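Local coordinates for protein SSD1 (Saccharomyces cerevisiae S288C, PDB 7AM1) that binds mRNA untranslated regions and represses translation as a non-enzymatic member of the RNase II family, this chain holding its cold-shock, RNB and C-terminal domains, at residues Ser523-Glu526 with Ser527-Asp530; Phe546-Ile549 with Asn550-Arg554; Asp605-Ile608 with Lys609-Lys613; Asp617-Arg620 with Val621-Ile625; Leu652-Pro655 with Ile656-His659. All coordinates share one frame; numbering follows the deposited sequence.

Contact 1 (Ser523-Glu526 with Ser527-Asp530); sequences SLLE and SLDD
Glu526 runs alongside Asp530, one turn on, and the two acids point the same way. CB and CG of Glu526 lie beside Ser527 N, CG at 3.6 Å, simply because that backbone comes next. CG stands anti to the Glu526 backbone N (chi1 159°), and a bend at chi2 carries the carboxylate forward toward Asp530. Glu526 OE2 comes within 3.7 Å of Asp530 CB. The two carboxylate planes are turned 66° apart, and water 1 donates one hydrogen to Glu526 OE2 and the other to Asp530 OD2, which probably softens the repulsion of two buried negative charges. Glu526 OE1 is held by Arg554 and probably by Asn550 ND2, while Asp530 pairs with Lys703, Arg665 and Arg666. All this hangs on the short helix 523-529 of the RNB domain, whose last turn mixes three- and four-residue bonds: Glu526 O takes both Asp529 N, at 2.8 Å and well above the carbonyl plane, and Asp530 N, at 3.1 Å and in that plane. The Ser527 hydroxyl turns back on the helix, OG donating to a lone pair of Leu524 O at 2.7 Å. Leu525 CD2 and Leu528 CD1 pack side by side, 4.0 Å apart.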
loop_
_atom_site.group_PDB
_atom_site.type_symbol
_atom_site.label_atom_id
_atom_site.label_comp_id
_atom_site.label_asym_id
_atom_site.label_seq_id
_atom_site.Cartn_x
_atom_site.Cartn_y
_atom_site.Cartn_z
ATOM N N SER A 523 3.106 5.651 9.725
ATOM C CA SER A 523 2.451 5.905 8.449
ATOM C C SER A 523 2.183 4.618 7.685
ATOM O O SER A 523 1.157 4.497 7.008
ATOM C CB SER A 523 3.307 6.842 7.603
ATOM O OG SER A 523 2.677 7.087 6.362
ATOM N N LEU A 524 3.091 3.647 7.774
ATOM C CA LEU A 524 2.906 2.412 7.019
ATOM C C LEU A 524 1.779 1.575 7.617
ATOM O O LEU A 524 0.972 0.994 6.881
ATOM C CB LEU A 524 4.223 1.630 6.963
ATOM C CG LEU A 524 5.399 2.360 6.293
ATOM C CD1 LEU A 524 6.660 1.503 6.272
ATOM C CD2 LEU A 524 5.071 2.831 4.883
ATOM N N LEU A 525 1.681 1.515 8.946
ATOM C CA LEU A 525 0.581 0.761 9.539
ATOM C C LEU A 525 -0.766 1.381 9.170
ATOM O O LEU A 525 -1.733 0.659 8.911
ATOM C CB LEU A 525 0.737 0.669 11.054
ATOM C CG LEU A 525 1.990 -0.036 11.584
ATOM C CD1 LEU A 525 1.761 -0.498 13.024
ATOM C CD2 LEU A 525 2.430 -1.197 10.706
ATOM N N GLU A 526 -0.847 2.714 9.111
ATOM C CA GLU A 526 -2.083 3.345 8.648
ATOM C C GLU A 526 -2.482 2.816 7.274
ATOM O O GLU A 526 -3.663 2.538 7.027
ATOM C CB GLU A 526 -1.924 4.868 8.626
ATOM C CG GLU A 526 -2.903 5.632 7.720
ATOM C CD GLU A 526 -4.360 5.552 8.158
ATOM O OE1 GLU A 526 -4.643 5.068 9.277
ATOM O OE2 GLU A 526 -5.227 5.998 7.375
ATOM N N SER A 527 -1.506 2.644 6.372
ATOM C CA SER A 527 -1.811 2.226 5.008
ATOM C C SER A 527 -2.283 0.780 4.937
ATOM O O SER A 527 -2.811 0.372 3.898
ATOM C CB SER A 527 -0.596 2.440 4.087
ATOM O OG SER A 527 0.379 1.426 4.237
ATOM N N LEU A 528 -2.089 -0.006 5.997
ATOM C CA LEU A 528 -2.737 -1.307 6.067
ATOM C C LEU A 528 -4.250 -1.185 6.178
ATOM O O LEU A 528 -4.958 -2.126 5.811
ATOM C CB LEU A 528 -2.207 -2.111 7.255
ATOM C CG LEU A 528 -0.756 -2.587 7.166
ATOM C CD1 LEU A 528 -0.297 -3.116 8.522
ATOM C CD2 LEU A 528 -0.595 -3.658 6.082
ATOM N N ASP A 529 -4.768 -0.059 6.672
ATOM C CA ASP A 529 -6.210 0.073 6.809
ATOM C C ASP A 529 -6.855 0.930 5.732
ATOM O O ASP A 529 -7.978 0.638 5.322
ATOM C CB ASP A 529 -6.589 0.665 8.169
ATOM C CG ASP A 529 -8.081 0.611 8.410
ATOM O OD1 ASP A 529 -8.604 -0.517 8.549
ATOM O OD2 ASP A 529 -8.729 1.681 8.432
ATOM N N ASP A 530 -6.167 1.950 5.231
ATOM C CA ASP A 530 -6.816 2.944 4.391
ATOM C C ASP A 530 -5.773 3.558 3.471
ATOM O O ASP A 530 -4.569 3.348 3.634
ATOM C CB ASP A 530 -7.496 4.000 5.274
ATOM C CG ASP A 530 -8.640 4.713 4.587
ATOM O OD1 ASP A 530 -9.046 4.304 3.481
ATOM O OD2 ASP A 530 -9.129 5.708 5.171
HETATM O O HOH W 1 -7.521 7.284 6.666
#

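Contact 2 (Phe546-Ile549 with Asn550-Arg554); sequences FVVI and NEIKR
Asn550 sets its CB over one face of the Phe546 ring, a CH-pi contact 4.1 Å from the ring centroid and displaced toward the rim. Its amide lies out past the CE2-CZ rim, its plane 30° from the ring's. The nearest amide atom is Asn550 ND2, 3.6 Å from Phe546 CE2. Both residues carry CG opposite their own backbone N (chi1 171° for Phe546, -164° for Asn550), which sends ring and amide the same way off the helix. ND2 finds its polar partner in Glu526 of helix 523-529. With an alanine in place of Phe546 the Asn550 amide would lose the ring beside it and would probably be held less firmly toward Glu526. The turn belongs to the long helix 544-568 of the RNB domain, where regular four-residue bonds run from Asn550 N to Phe546 O (2.7 Å) through to Lys553 N and Ile549 O (2.9 Å). Ile549 is buried, facing Leu380 of strand 378-384 and helix 480-488. Its CG2 branch meets the stretched aliphatic chain of Lys553, which crosses it at a slant and brings Lys553 CE to 3.6 Å from Ile549 CG2. Glu551 OE2 is shared between Arg510 and, more weakly bonded, Arg554 NH1.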
loop_
_atom_site.group_PDB
_atom_site.type_symbol
_atom_site.label_atom_id
_atom_site.label_comp_id
_atom_site.label_asym_id
_atom_site.label_seq_id
_atom_site.Cartn_x
_atom_site.Cartn_y
_atom_site.Cartn_z
ATOM N N PHE A 546 -3.219 15.766 10.197
ATOM C CA PHE A 546 -3.828 14.517 9.759
ATOM C C PHE A 546 -3.969 13.541 10.922
ATOM O O PHE A 546 -5.010 12.895 11.076
ATOM C CB PHE A 546 -3.013 13.871 8.639
ATOM C CG PHE A 546 -3.480 12.478 8.296
ATOM C CD1 PHE A 546 -4.517 12.279 7.397
ATOM C CD2 PHE A 546 -2.921 11.370 8.914
ATOM C CE1 PHE A 546 -4.969 10.993 7.096
ATOM C CE2 PHE A 546 -3.372 10.087 8.621
ATOM C CZ PHE A 546 -4.395 9.900 7.711
ATOM N N VAL A 547 -2.930 13.422 11.753
ATOM C CA VAL A 547 -2.947 12.440 12.833
ATOM C C VAL A 547 -4.029 12.786 13.848
ATOM O O VAL A 547 -4.727 11.900 14.357
ATOM C CB VAL A 547 -1.559 12.356 13.492
ATOM C CG1 VAL A 547 -1.605 11.513 14.758
ATOM C CG2 VAL A 547 -0.540 11.785 12.521
ATOM N N VAL A 548 -4.185 14.077 14.157
ATOM C CA VAL A 548 -5.231 14.516 15.080
ATOM C C VAL A 548 -6.601 14.082 14.574
ATOM O O VAL A 548 -7.371 13.427 15.286
ATOM C CB VAL A 548 -5.168 16.043 15.279
ATOM C CG1 VAL A 548 -6.443 16.550 15.944
ATOM C CG2 VAL A 548 -3.967 16.422 16.115
ATOM N N ILE A 549 -6.926 14.449 13.333
ATOM C CA ILE A 549 -8.222 14.092 12.775
ATOM C C ILE A 549 -8.329 12.583 12.596
ATOM O O ILE A 549 -9.411 12.012 12.766
ATOM C CB ILE A 549 -8.455 14.833 11.443
ATOM C CG1 ILE A 549 -8.405 16.355 11.649
ATOM C CG2 ILE A 549 -9.759 14.383 10.793
ATOM C CD1 ILE A 549 -9.411 16.917 12.659
ATOM N N ASN A 550 -7.219 11.912 12.257
ATOM C CA ASN A 550 -7.260 10.469 12.024
ATOM C C ASN A 550 -7.548 9.706 13.314
ATOM O O ASN A 550 -8.283 8.710 13.301
ATOM C CB ASN A 550 -5.940 9.988 11.402
ATOM C CG ASN A 550 -6.050 8.589 10.768
ATOM O OD1 ASN A 550 -7.067 8.241 10.159
ATOM N ND2 ASN A 550 -4.994 7.789 10.908
ATOM N N GLU A 551 -6.979 10.142 14.440
ATOM C CA GLU A 551 -7.245 9.427 15.685
ATOM C C GLU A 551 -8.665 9.684 16.174
ATOM O O GLU A 551 -9.262 8.817 16.822
ATOM C CB GLU A 551 -6.225 9.808 16.755
ATOM C CG GLU A 551 -4.862 9.144 16.564
ATOM C CD GLU A 551 -4.911 7.627 16.713
ATOM O OE1 GLU A 551 -5.706 7.128 17.542
ATOM O OE2 GLU A 551 -4.159 6.930 15.990
ATOM N N ILE A 552 -9.228 10.851 15.863
ATOM C CA ILE A 552 -10.634 11.083 16.174
ATOM C C ILE A 552 -11.521 10.190 15.315
ATOM O O ILE A 552 -12.484 9.597 15.810
ATOM C CB ILE A 552 -10.983 12.576 16.013
ATOM C CG1 ILE A 552 -10.361 13.383 17.158
ATOM C CG2 ILE A 552 -12.499 12.780 15.977
ATOM C CD1 ILE A 552 -10.383 14.882 16.938
ATOM N N LYS A 553 -11.201 10.060 14.025
ATOM C CA LYS A 553 -11.987 9.201 13.141
ATOM C C LYS A 553 -11.865 7.734 13.535
ATOM O O LYS A 553 -12.827 6.969 13.390
ATOM C CB LYS A 553 -11.545 9.398 11.691
ATOM C CG LYS A 553 -12.036 10.695 11.065
ATOM C CD LYS A 553 -11.418 10.940 9.697
ATOM C CE LYS A 553 -12.000 12.182 9.044
ATOM N NZ LYS A 553 -11.404 12.444 7.702
ATOM N N ARG A 554 -10.687 7.314 14.008
ATOM C CA ARG A 554 -10.524 5.933 14.453
ATOM C C ARG A 554 -11.419 5.645 15.649
ATOM O O ARG A 554 -12.023 4.570 15.747
ATOM C CB ARG A 554 -9.062 5.659 14.803
ATOM C CG ARG A 554 -8.151 5.495 13.578
ATOM C CD ARG A 554 -6.684 5.451 13.962
ATOM N NE ARG A 554 -5.844 5.161 12.802
ATOM C CZ ARG A 554 -4.537 4.938 12.853
ATOM N NH1 ARG A 554 -3.901 4.969 14.017
ATOM N NH2 ARG A 554 -3.867 4.677 11.737
#

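Contact 3 (Asp605-Ile608 with Lys609-Lys613); sequences DELI and KGVLK
Asp605 turns its CG away from its own backbone N (chi1 -179°), while Lys609 swings CG opposite its carbonyl carbon (chi1 -73°) and stays extended from there, which brings the acid and amine together one turn apart on helix 604-612 of the RNB domain. This is the familiar i to i+4 ion pair of a helix flank. NZ of Lys609 lies 2.7 Å from Asp605 OD1 in a salt bridge, but the bond is weak and the position of OD1 less than certain. The main polar partner of NZ is the carbonyl of Asn512, whose ND2 also binds Asp605 OD2, so the pair is tied jointly to that residue. Glu606 adds a second negative charge, its OE2 4.0 Å from Lys609 NZ, near but too far for an ion pair. Putting a leucine in place of Lys609 would probably leave the Asp605 carboxylate without its positive mate and the Asn512 carbonyl without this donor. The other side of the helix is apolar: Leu607 and Val611 run side by side, Leu607 reaching helices 582-595 and 617-629, and Val611 the latter. Leu612 N bonds Ile608 O at 2.9 Å with a nearly straight N-H (171°); beside that bond Ile608 CG2 lies 3.6 Å from Leu612 CD1.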
loop_
_atom_site.group_PDB
_atom_site.type_symbol
_atom_site.label_atom_id
_atom_site.label_comp_id
_atom_site.label_asym_id
_atom_site.label_seq_id
_atom_site.Cartn_x
_atom_site.Cartn_y
_atom_site.Cartn_z
ATOM N N ASP A 605 -0.065 -4.153 21.541
ATOM C CA ASP A 605 0.179 -3.180 22.597
ATOM C C ASP A 605 1.670 -2.966 22.827
ATOM O O ASP A 605 2.191 -1.862 22.634
ATOM C CB ASP A 605 -0.521 -3.668 23.874
ATOM C CG ASP A 605 -0.362 -2.719 25.043
ATOM O OD1 ASP A 605 0.719 -2.120 25.187
ATOM O OD2 ASP A 605 -1.317 -2.589 25.837
ATOM N N GLU A 606 2.375 -4.014 23.255
ATOM C CA GLU A 606 3.776 -3.854 23.626
ATOM C C GLU A 606 4.672 -3.682 22.406
ATOM O O GLU A 606 5.686 -2.981 22.478
ATOM C CB GLU A 606 4.231 -5.050 24.460
ATOM C CG GLU A 606 3.490 -5.177 25.787
ATOM C CD GLU A 606 3.715 -3.981 26.695
ATOM O OE1 GLU A 606 4.766 -3.320 26.564
ATOM O OE2 GLU A 606 2.832 -3.691 27.530
ATOM N N LEU A 607 4.315 -4.304 21.281
ATOM C CA LEU A 607 5.138 -4.193 20.082
ATOM C C LEU A 607 5.168 -2.754 19.578
ATOM O O LEU A 607 6.240 -2.190 19.329
ATOM C CB LEU A 607 4.607 -5.142 19.006
ATOM C CG LEU A 607 5.590 -5.545 17.904
ATOM C CD1 LEU A 607 5.030 -6.703 17.082
ATOM C CD2 LEU A 607 5.909 -4.353 17.021
ATOM N N ILE A 608 3.991 -2.138 19.439
ATOM C CA ILE A 608 3.905 -0.766 18.947
ATOM C C ILE A 608 4.609 0.188 19.905
ATOM O O ILE A 608 5.292 1.128 19.481
ATOM C CB ILE A 608 2.427 -0.371 18.759
ATOM C CG1 ILE A 608 1.795 -1.142 17.597
ATOM C CG2 ILE A 608 2.286 1.140 18.565
ATOM C CD1 ILE A 608 2.511 -1.025 16.299
ATOM N N LYS A 609 4.441 -0.029 21.212
ATOM C CA LYS A 609 5.119 0.811 22.193
ATOM C C LYS A 609 6.632 0.698 22.058
ATOM O O LYS A 609 7.352 1.691 22.213
ATOM C CB LYS A 609 4.685 0.417 23.604
ATOM C CG LYS A 609 3.271 0.830 23.969
ATOM C CD LYS A 609 2.959 0.468 25.414
ATOM C CE LYS A 609 1.481 0.595 25.701
ATOM N NZ LYS A 609 1.079 -0.112 26.960
ATOM N N GLY A 610 7.131 -0.506 21.765
ATOM C CA GLY A 610 8.563 -0.675 21.584
ATOM C C GLY A 610 9.091 0.096 20.393
ATOM O O GLY A 610 10.154 0.719 20.464
ATOM N N VAL A 611 8.344 0.086 19.287
ATOM C CA VAL A 611 8.749 0.832 18.101
ATOM C C VAL A 611 8.703 2.330 18.378
ATOM O O VAL A 611 9.660 3.060 18.092
ATOM C CB VAL A 611 7.863 0.448 16.902
ATOM C CG1 VAL A 611 8.210 1.284 15.684
ATOM C CG2 VAL A 611 8.021 -1.035 16.571
ATOM N N LEU A 612 7.592 2.810 18.946
ATOM C CA LEU A 612 7.435 4.238 19.198
ATOM C C LEU A 612 8.468 4.776 20.183
ATOM O O LEU A 612 8.733 5.983 20.181
ATOM C CB LEU A 612 6.018 4.526 19.704
ATOM C CG LEU A 612 4.900 4.246 18.694
ATOM C CD1 LEU A 612 3.548 4.472 19.331
ATOM C CD2 LEU A 612 5.037 5.109 17.451
ATOM N N LYS A 613 9.061 3.914 21.018
ATOM C CA LYS A 613 10.069 4.359 21.976
ATOM C C LYS A 613 11.406 4.694 21.321
ATOM O O LYS A 613 12.234 5.368 21.944
ATOM C CB LYS A 613 10.322 3.276 23.034
ATOM C CG LYS A 613 9.670 3.509 24.383
ATOM C CD LYS A 613 10.612 3.121 25.520
#

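Contact 4 (Asp617-Arg620 with Val621-Ile625); sequences DDVR and VGIEI
At the edge of the Arg620 guanidinium, and in its plane, lies Asp617 OD1, gripped by two nitrogens of Arg620, NH2 at 2.9 Å and NH1 at 3.1 Å. Both come from the same face of the carboxylate, NH2 standing far above its plane and NH1 closer to it on the anti side. A bend at chi3 (62°) in the Arg620 chain folds the group back to this acid, toward the start of its own helix, and NH1 is held further by the carbonyl of Ile614 just before the helix. The carboxylate of Glu624, one turn on from Arg620, reaches back through water 2, which gives a hydrogen to Glu624 OE1 at 2.5 Å and, more weakly, to the carbonyl oxygen of Arg620. The other oxygen, OE2, is committed to the backbone N of Leu524 at the start of helix 523-529. Val621 CG2 lies 3.3 Å from Asp617 O, the carbonyl that its own N bonds. On another side of the helix Val619 CG1 and Ile623 CD1 lie side by side, 3.9 Å apart, and Ile623 continues into Phe588, Ile592 and Phe595 of helix 582-595. Regular four-residue bonds carry the backbone, Ile623 N to Val619 O being short at 2.8 Å and nearly along the carbonyl axis. What results is the first turns of a largely buried alpha-helix, 617-629 of the RNB domain, with an i to i+3 aspartate-arginine salt bridge at its start.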
loop_
_atom_site.group_PDB
_atom_site.type_symbol
_atom_site.label_atom_id
_atom_site.label_comp_id
_atom_site.label_asym_id
_atom_site.label_seq_id
_atom_site.Cartn_x
_atom_site.Cartn_y
_atom_site.Cartn_z
ATOM N N ASP A 617 15.271 8.332 14.430
ATOM C CA ASP A 617 14.215 8.322 13.423
ATOM C C ASP A 617 14.463 7.250 12.368
ATOM O O ASP A 617 13.524 6.580 11.917
ATOM C CB ASP A 617 14.097 9.695 12.760
ATOM C CG ASP A 617 13.576 10.762 13.705
ATOM O OD1 ASP A 617 13.146 10.421 14.830
ATOM O OD2 ASP A 617 13.590 11.947 13.313
ATOM N N ASP A 618 15.716 7.095 11.934
ATOM C CA ASP A 618 16.018 6.136 10.879
ATOM C C ASP A 618 15.726 4.714 11.335
ATOM O O ASP A 618 15.124 3.924 10.600
ATOM C CB ASP A 618 17.477 6.278 10.450
ATOM C CG ASP A 618 17.752 7.601 9.768
ATOM O OD1 ASP A 618 16.882 8.082 9.013
ATOM O OD2 ASP A 618 18.828 8.174 10.008
ATOM N N VAL A 619 16.153 4.366 12.551
ATOM C CA VAL A 619 15.907 3.022 13.060
ATOM C C VAL A 619 14.412 2.789 13.243
ATOM O O VAL A 619 13.881 1.733 12.874
ATOM C CB VAL A 619 16.675 2.801 14.375
ATOM C CG1 VAL A 619 16.424 1.392 14.897
ATOM C CG2 VAL A 619 18.164 3.059 14.175
ATOM N N ARG A 620 13.707 3.769 13.810
ATOM C CA ARG A 620 12.275 3.615 14.026
ATOM C C ARG A 620 11.546 3.367 12.712
ATOM O O ARG A 620 10.653 2.514 12.638
ATOM C CB ARG A 620 11.719 4.856 14.722
ATOM C CG ARG A 620 10.303 4.678 15.243
ATOM C CD ARG A 620 9.848 5.893 16.035
ATOM N NE ARG A 620 9.809 7.102 15.217
ATOM C CZ ARG A 620 10.690 8.097 15.279
ATOM N NH1 ARG A 620 11.705 8.065 16.136
ATOM N NH2 ARG A 620 10.543 9.140 14.477
ATOM N N VAL A 621 11.917 4.101 11.663
ATOM C CA VAL A 621 11.306 3.899 10.356
ATOM C C VAL A 621 11.677 2.532 9.802
ATOM O O VAL A 621 10.828 1.809 9.266
ATOM C CB VAL A 621 11.726 5.031 9.401
ATOM C CG1 VAL A 621 11.423 4.653 7.948
ATOM C CG2 VAL A 621 11.028 6.327 9.788
ATOM N N GLY A 622 12.949 2.151 9.935
ATOM C CA GLY A 622 13.382 0.864 9.429
ATOM C C GLY A 622 12.654 -0.290 10.085
ATOM O O GLY A 622 12.236 -1.235 9.414
ATOM N N ILE A 623 12.482 -0.228 11.405
ATOM C CA ILE A 623 11.782 -1.303 12.100
ATOM C C ILE A 623 10.309 -1.323 11.706
ATOM O O ILE A 623 9.709 -2.397 11.565
ATOM C CB ILE A 623 11.983 -1.169 13.622
ATOM C CG1 ILE A 623 13.462 -1.440 13.941
ATOM C CG2 ILE A 623 11.042 -2.113 14.384
ATOM C CD1 ILE A 623 13.807 -1.457 15.415
ATOM N N GLU A 624 9.707 -0.151 11.486
ATOM C CA GLU A 624 8.331 -0.136 11.000
ATOM C C GLU A 624 8.233 -0.805 9.632
ATOM O O GLU A 624 7.286 -1.557 9.369
ATOM C CB GLU A 624 7.789 1.292 10.926
ATOM C CG GLU A 624 6.301 1.338 10.567
ATOM C CD GLU A 624 5.778 2.739 10.320
ATOM O OE1 GLU A 624 6.551 3.709 10.470
ATOM O OE2 GLU A 624 4.591 2.865 9.949
ATOM N N ILE A 625 9.196 -0.537 8.744
ATOM C CA ILE A 625 9.191 -1.190 7.437
ATOM C C ILE A 625 9.196 -2.703 7.614
ATOM O O ILE A 625 8.399 -3.420 6.999
ATOM C CB ILE A 625 10.381 -0.712 6.580
ATOM C CG1 ILE A 625 10.164 0.735 6.121
ATOM C CG2 ILE A 625 10.573 -1.629 5.371
ATOM C CD1 ILE A 625 11.411 1.402 5.528
HETATM O O HOH W 2 8.291 4.318 12.115
#

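Contact 5 (Leu652-Pro655 with Ile656-His659); sequences LNLP and IYTH
The hydroxyl of Tyr657, hydrogen-bonded to Asn557 ND2 of helix 544-568, fixes the outer end of a ring that Leu652 overlies and Leu654 flanks. Leu652 comes in at about a right angle and sets its CD1 methyl over one face, 3.7 Å from the ring centroid and 17° off the normal, a CH-pi contact shifted a little toward the CE2 side of the ring. Leu654 slants in nearer the Tyr657 CB, with Leu654 CD1 3.5 Å from Tyr657 CD1. Tyr657 CG stands opposite the backbone N (chi1 -160°), which swings the ring toward the two leucines. The chain turns round Pro655, which brings Leu654 and Tyr657 together; Asn653 and Leu654, opposite His649, fit a G1 beta bulge, with Asn653 in the left-handed backbone conformation (phi 53°). No hydrogen bond joins 652-655 to 656-659, so the grip between them is apolar. The His649 ring also meets that of Tyr657, their planes about 80° apart. This part of the loop between strand 635-638 and helix 668-681 lies against helix 544-568, where Arg554 touches both Leu652 and Tyr657, while the Tyr657 backbone bonds to Arg575 of strand 573-576.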
loop_
_atom_site.group_PDB
_atom_site.type_symbol
_atom_site.label_atom_id
_atom_site.label_comp_id
_atom_site.label_asym_id
_atom_site.label_seq_id
_atom_site.Cartn_x
_atom_site.Cartn_y
_atom_site.Cartn_z
ATOM N N LEU A 652 -4.315 -1.441 14.659
ATOM C CA LEU A 652 -4.927 -0.373 15.440
ATOM C C LEU A 652 -5.129 -0.750 16.903
ATOM O O LEU A 652 -5.645 0.068 17.672
ATOM C CB LEU A 652 -6.277 0.021 14.835
ATOM C CG LEU A 652 -6.260 0.601 13.423
ATOM C CD1 LEU A 652 -7.676 0.850 12.920
ATOM C CD2 LEU A 652 -5.451 1.871 13.373
ATOM N N ASN A 653 -4.764 -1.970 17.293
ATOM C CA ASN A 653 -4.948 -2.451 18.662
ATOM C C ASN A 653 -6.394 -2.281 19.115
ATOM O O ASN A 653 -6.670 -1.909 20.259
ATOM C CB ASN A 653 -3.999 -1.748 19.630
ATOM C CG ASN A 653 -3.916 -2.450 20.965
ATOM O OD1 ASN A 653 -3.888 -3.677 21.028
ATOM N ND2 ASN A 653 -3.901 -1.679 22.044
ATOM N N LEU A 654 -7.331 -2.546 18.204
ATOM C CA LEU A 654 -8.746 -2.391 18.513
ATOM C C LEU A 654 -9.471 -3.733 18.489
ATOM O O LEU A 654 -9.210 -4.564 17.610
ATOM C CB LEU A 654 -9.413 -1.429 17.523
ATOM C CG LEU A 654 -9.063 0.043 17.759
ATOM C CD1 LEU A 654 -9.679 0.924 16.687
ATOM C CD2 LEU A 654 -9.509 0.499 19.144
ATOM N N PRO A 655 -10.368 -3.978 19.456
ATOM C CA PRO A 655 -11.088 -5.265 19.485
ATOM C C PRO A 655 -12.162 -5.388 18.421
ATOM O O PRO A 655 -12.584 -6.511 18.110
ATOM C CB PRO A 655 -11.706 -5.288 20.892
ATOM C CG PRO A 655 -11.888 -3.846 21.234
ATOM C CD PRO A 655 -10.744 -3.110 20.590
ATOM N N ILE A 656 -12.641 -4.270 17.879
ATOM C CA ILE A 656 -13.655 -4.286 16.833
ATOM C C ILE A 656 -13.534 -2.974 16.076
ATOM O O ILE A 656 -13.101 -1.959 16.630
ATOM C CB ILE A 656 -15.068 -4.496 17.433
ATOM C CG1 ILE A 656 -16.076 -4.876 16.343
ATOM C CG2 ILE A 656 -15.536 -3.244 18.171
ATOM C CD1 ILE A 656 -17.409 -5.378 16.905
ATOM N N TYR A 657 -13.890 -3.000 14.798
ATOM C CA TYR A 657 -13.695 -1.832 13.952
ATOM C C TYR A 657 -14.610 -1.954 12.745
ATOM O O TYR A 657 -15.100 -3.038 12.418
ATOM C CB TYR A 657 -12.220 -1.704 13.527
ATOM C CG TYR A 657 -11.802 -0.325 13.063
ATOM C CD1 TYR A 657 -11.849 0.762 13.933
ATOM C CD2 TYR A 657 -11.315 -0.113 11.775
ATOM C CE1 TYR A 657 -11.468 2.022 13.526
ATOM C CE2 TYR A 657 -10.925 1.151 11.360
ATOM C CZ TYR A 657 -11.004 2.215 12.247
ATOM O OH TYR A 657 -10.622 3.481 11.857
ATOM N N THR A 658 -14.843 -0.816 12.101
ATOM C CA THR A 658 -15.489 -0.774 10.797
ATOM C C THR A 658 -15.156 0.567 10.155
ATOM O O THR A 658 -14.369 1.355 10.693
ATOM C CB THR A 658 -17.005 -0.984 10.890
ATOM O OG1 THR A 658 -17.529 -1.154 9.565
ATOM C CG2 THR A 658 -17.693 0.202 11.549
ATOM N N HIS A 659 -15.767 0.832 9.004
ATOM C CA HIS A 659 -15.532 2.056 8.252
ATOM C C HIS A 659 -16.832 2.831 8.111
ATOM O O HIS A 659 -17.791 2.350 7.494
ATOM C CB HIS A 659 -14.926 1.749 6.884
ATOM C CG HIS A 659 -13.435 1.656 6.905
ATOM N ND1 HIS A 659 -12.694 1.354 5.785
ATOM C CD2 HIS A 659 -12.543 1.840 7.908
ATOM C CE1 HIS A 659 -11.412 1.338 6.099
ATOM N NE2 HIS A 659 -11.291 1.638 7.380
#

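In the fold
All five contacts lie in the RNB domain, and contact 1 is its hub: wholly buried, its centre about 7 Å from the chain centre, it touches each of the other four. Its acids supply most of the polar links, Glu526 to contact 2 and Asp529 to His659 of contact 5, while Leu525 meets Ile608 of contact 3 through methyl groups. Contacts 3 and 4, on successive helices, share an apolar seam at Val611 and Ile623 and keep their ion pairs in less buried places. Contacts 2 and 5 meet at Arg554. Helical bonding underlies the first four, whereas contact 5, a partly buried loop, relies on leucine methyls against an aromatic ring.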